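Local atomic coordinates of chitin binding domain (Burkholderia pseudomallei, PDB entry 3UAM), a protein that probably binds chitin or a related polysaccharide and, as a member of the AA10 lytic polysaccharide monooxygenase family, may cleave it oxidatively. Residues P136-Q141 with Y191-A196. Residues are numbered along the deposited sequence; the frame is centred on the assembly and turned at random.
Sequences PGWDTQ and YHVLLA
Trp138 brings its indole up against Tyr191, His192 and Val193 at the start of strand 190-200. Its CA-CB bond points at the strand, and CG lies between the backbone N and the carbonyl carbon (chi1 76°). Trp138 CD1 comes first to the imidazole of His192, 3.5 Å from its ND1; the five-membered ring of the indole and the imidazole form an oblique pair, planes at 45°, and His192 ND1 itself is hydrogen-bonded to Thr134. Next along the rim, Trp138 NE1 donates to the carbonyl O of Tyr191 (2.8 Å, N-H...O angle 151°), with the acceptor slightly out of the indole plane. Tyr191 and its neighbours belong to the core β-sheet of the LPMO domain, an immunoglobulin-like β-sandwich, where strand 190-200 runs between 126-133 and 205-215; Trp138 thus ties the loop after 126-133 to that sheet. Farther out, CZ2 sits over one face of the Tyr191 ring, off-centre, while Trp138 CH2 lies 3.7 Å from Tyr191 CE2 and 3.9 Å from Val193 CG2. Within the loop, Thr140 CA lies over one indole face, toward its rim, and Thr140 CB meets Tyr191 CD2 at 3.8 Å. The Tyr191 hydroxyl bonds to Asp212. Before Trp138, a water accepts from Gly137 N and, weakly, from His192 NE2.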
ATOM      1  N   PRO A 136      -5.546   2.125  17.500  1.00 12.50           N
ATOM      2  CA  PRO A 136      -4.967   2.528  18.758  1.00 13.46           C
ATOM      3  C   PRO A 136      -4.727   1.257  19.543  1.00 14.16           C
ATOM      4  O   PRO A 136      -5.586   0.386  19.558  1.00 14.61           O
ATOM      5  CB  PRO A 136      -6.073   3.354  19.437  1.00 14.17           C
ATOM      6  CG  PRO A 136      -7.078   3.649  18.397  1.00 13.72           C
ATOM      7  CD  PRO A 136      -6.900   2.671  17.286  1.00 12.81           C
ATOM      8  N   GLY A 137      -3.594   1.114  20.172  1.00 14.61           N
ATOM      9  CA  GLY A 137      -3.400  -0.090  20.978  1.00 15.34           C
ATOM     10  C   GLY A 137      -2.966  -1.328  20.201  1.00 14.77           C
ATOM     11  O   GLY A 137      -2.946  -2.410  20.767  1.00 15.49           O
ATOM     12  N   TRP A 138      -2.587  -1.196  18.935  1.00 13.64           N
ATOM     13  CA  TRP A 138      -2.000  -2.351  18.235  1.00 13.28           C
ATOM     14  C   TRP A 138      -0.666  -2.721  18.839  1.00 13.87           C
ATOM     15  O   TRP A 138       0.029  -1.867  19.363  1.00 14.01           O
ATOM     16  CB  TRP A 138      -1.873  -2.129  16.737  1.00 12.00           C
ATOM     17  CG  TRP A 138      -0.752  -1.229  16.338  1.00 11.39           C
ATOM     18  CD1 TRP A 138      -0.638   0.138  16.562  1.00 11.35           C
ATOM     19  CD2 TRP A 138       0.463  -1.604  15.596  1.00 10.90           C
ATOM     20  NE1 TRP A 138       0.527   0.627  16.022  1.00 10.98           N
ATOM     21  CE2 TRP A 138       1.236  -0.375  15.427  1.00 10.71           C
ATOM     22  CE3 TRP A 138       0.971  -2.794  15.083  1.00 10.73           C
ATOM     23  CZ2 TRP A 138       2.453  -0.361  14.761  1.00 10.37           C
ATOM     24  CZ3 TRP A 138       2.200  -2.765  14.418  1.00 10.43           C
ATOM     25  CH2 TRP A 138       2.923  -1.578  14.264  1.00 10.25           C
ATOM     26  N   ASP A 139      -0.337  -4.013  18.794  1.00 14.39           N
ATOM     27  CA  ASP A 139       0.937  -4.534  19.323  1.00 15.12           C
ATOM     28  C   ASP A 139       2.063  -4.070  18.405  1.00 14.31           C
ATOM     29  O   ASP A 139       2.411  -4.731  17.434  1.00 13.60           O
ATOM     30  CB  ASP A 139       0.887  -6.073  19.386  1.00 15.79           C
ATOM     31  CG  ASP A 139       2.186  -6.704  19.889  1.00 16.75           C
ATOM     32  OD1 ASP A 139       3.103  -6.007  20.403  1.00 17.15           O
ATOM     33  OD2 ASP A 139       2.277  -7.940  19.752  1.00 17.78           O
ATOM     34  N   THR A 140       2.633  -2.928  18.732  1.00 14.34           N
ATOM     35  CA  THR A 140       3.536  -2.247  17.802  1.00 13.86           C
ATOM     36  C   THR A 140       4.837  -2.981  17.559  1.00 14.06           C
ATOM     37  O   THR A 140       5.541  -2.642  16.636  1.00 13.68           O
ATOM     38  CB  THR A 140       3.916  -0.829  18.297  1.00 14.03           C
ATOM     39  OG1 THR A 140       4.820  -0.951  19.393  1.00 14.85           O
ATOM     40  CG2 THR A 140       2.652  -0.023  18.718  1.00 14.07           C
ATOM     41  N   GLN A 141       5.175  -3.943  18.408  1.00 14.94           N
ATOM     42  CA  GLN A 141       6.407  -4.705  18.268  1.00 15.43           C
ATOM     43  C   GLN A 141       6.250  -6.022  17.465  1.00 15.17           C
ATOM     44  O   GLN A 141       7.223  -6.747  17.269  1.00 15.59           O
ATOM     45  CB  GLN A 141       6.975  -4.977  19.660  1.00 16.75           C
ATOM     46  CG  GLN A 141       7.255  -3.685  20.429  1.00 17.25           C
ATOM     47  CD  GLN A 141       8.262  -2.794  19.700  1.00 17.09           C
ATOM     48  OE1 GLN A 141       9.443  -3.066  19.725  1.00 17.78           O
ATOM     49  NE2 GLN A 141       7.783  -1.739  19.021  1.00 16.63           N
ATOM     50  N   TYR A 191       3.784   4.904  17.822  1.00 10.94           N
ATOM     51  CA  TYR A 191       4.081   4.302  16.516  1.00 10.13           C
ATOM     52  C   TYR A 191       2.820   3.683  15.892  1.00  9.60           C
ATOM     53  O   TYR A 191       2.073   2.918  16.546  1.00  9.88           O
ATOM     54  CB  TYR A 191       5.196   3.258  16.662  1.00 10.29           C
ATOM     55  CG  TYR A 191       5.512   2.417  15.438  1.00  9.60           C
ATOM     56  CD1 TYR A 191       5.550   2.963  14.158  1.00  8.97           C
ATOM     57  CD2 TYR A 191       5.830   1.086  15.583  1.00  9.75           C
ATOM     58  CE1 TYR A 191       5.848   2.179  13.060  1.00  8.48           C
ATOM     59  CE2 TYR A 191       6.145   0.295  14.502  1.00  9.26           C
ATOM     60  CZ  TYR A 191       6.153   0.837  13.240  1.00  8.63           C
ATOM     61  OH  TYR A 191       6.471   0.006  12.185  1.00  8.24           O
ATOM     62  N   HIS A 192       2.581   4.071  14.643  1.00  8.86           N
ATOM     63  CA  HIS A 192       1.493   3.568  13.842  1.00  8.34           C
ATOM     64  C   HIS A 192       1.927   3.352  12.420  1.00  7.62           C
ATOM     65  O   HIS A 192       2.930   3.941  11.949  1.00  7.48           O
ATOM     66  CB  HIS A 192       0.313   4.504  13.929  1.00  8.47           C
ATOM     67  CG  HIS A 192      -0.358   4.442  15.257  1.00  9.17           C
ATOM     68  ND1 HIS A 192      -1.239   3.474  15.569  1.00  9.32           N
ATOM     69  CD2 HIS A 192      -0.163   5.195  16.411  1.00  9.92           C
ATOM     70  CE1 HIS A 192      -1.609   3.615  16.867  1.00 10.16           C
ATOM     71  NE2 HIS A 192      -0.954   4.674  17.375  1.00 10.50           N
ATOM     72  N   VAL A 193       1.227   2.446  11.751  1.00  7.17           N
ATOM     73  CA  VAL A 193       1.512   2.168  10.353  1.00  6.61           C
ATOM     74  C   VAL A 193       0.361   2.609   9.468  1.00  6.27           C
ATOM     75  O   VAL A 193      -0.785   2.316   9.747  1.00  6.40           O
ATOM     76  CB  VAL A 193       1.867   0.691  10.151  1.00  6.50           C
ATOM     77  CG1 VAL A 193       1.901   0.337   8.663  1.00  5.92           C
ATOM     78  CG2 VAL A 193       3.186   0.404  10.862  1.00  6.89           C
ATOM     79  N   LEU A 194       0.692   3.356   8.413  1.00  6.08           N
ATOM     80  CA  LEU A 194      -0.226   3.696   7.345  1.00  5.76           C
ATOM     81  C   LEU A 194       0.123   2.821   6.163  1.00  5.46           C
ATOM     82  O   LEU A 194       1.231   2.929   5.601  1.00  5.48           O
ATOM     83  CB  LEU A 194      -0.075   5.168   6.970  1.00  5.87           C
ATOM     84  CG  LEU A 194      -1.016   5.737   5.885  1.00  5.64           C
ATOM     85  CD1 LEU A 194      -2.446   5.762   6.349  1.00  5.79           C
ATOM     86  CD2 LEU A 194      -0.569   7.143   5.487  1.00  5.85           C
ATOM     87  N   LEU A 195      -0.781   1.918   5.809  1.00  5.40           N
ATOM     88  CA  LEU A 195      -0.574   1.032   4.687  1.00  5.21           C
ATOM     89  C   LEU A 195      -1.270   1.627   3.473  1.00  5.00           C
ATOM     90  O   LEU A 195      -2.498   1.781   3.452  1.00  5.01           O
ATOM     91  CB  LEU A 195      -1.133  -0.355   4.988  1.00  5.31           C
ATOM     92  CG  LEU A 195      -1.156  -1.343   3.815  1.00  5.14           C
ATOM     93  CD1 LEU A 195       0.276  -1.615   3.367  1.00  5.22           C
ATOM     94  CD2 LEU A 195      -1.897  -2.612   4.225  1.00  5.34           C
ATOM     95  N   ALA A 196      -0.479   1.970   2.468  1.00  4.91           N
ATOM     96  CA  ALA A 196      -1.009   2.530   1.227  1.00  4.83           C
ATOM     97  C   ALA A 196      -0.997   1.419   0.185  1.00  4.77           C
ATOM     98  O   ALA A 196       0.065   0.778  -0.014  1.00  4.84           O
ATOM     99  CB  ALA A 196      -0.148   3.714   0.784  1.00  4.90           C
TER
HETATM  100  O   HOH W   1      -2.042   3.694  20.193  1.00 22.24           O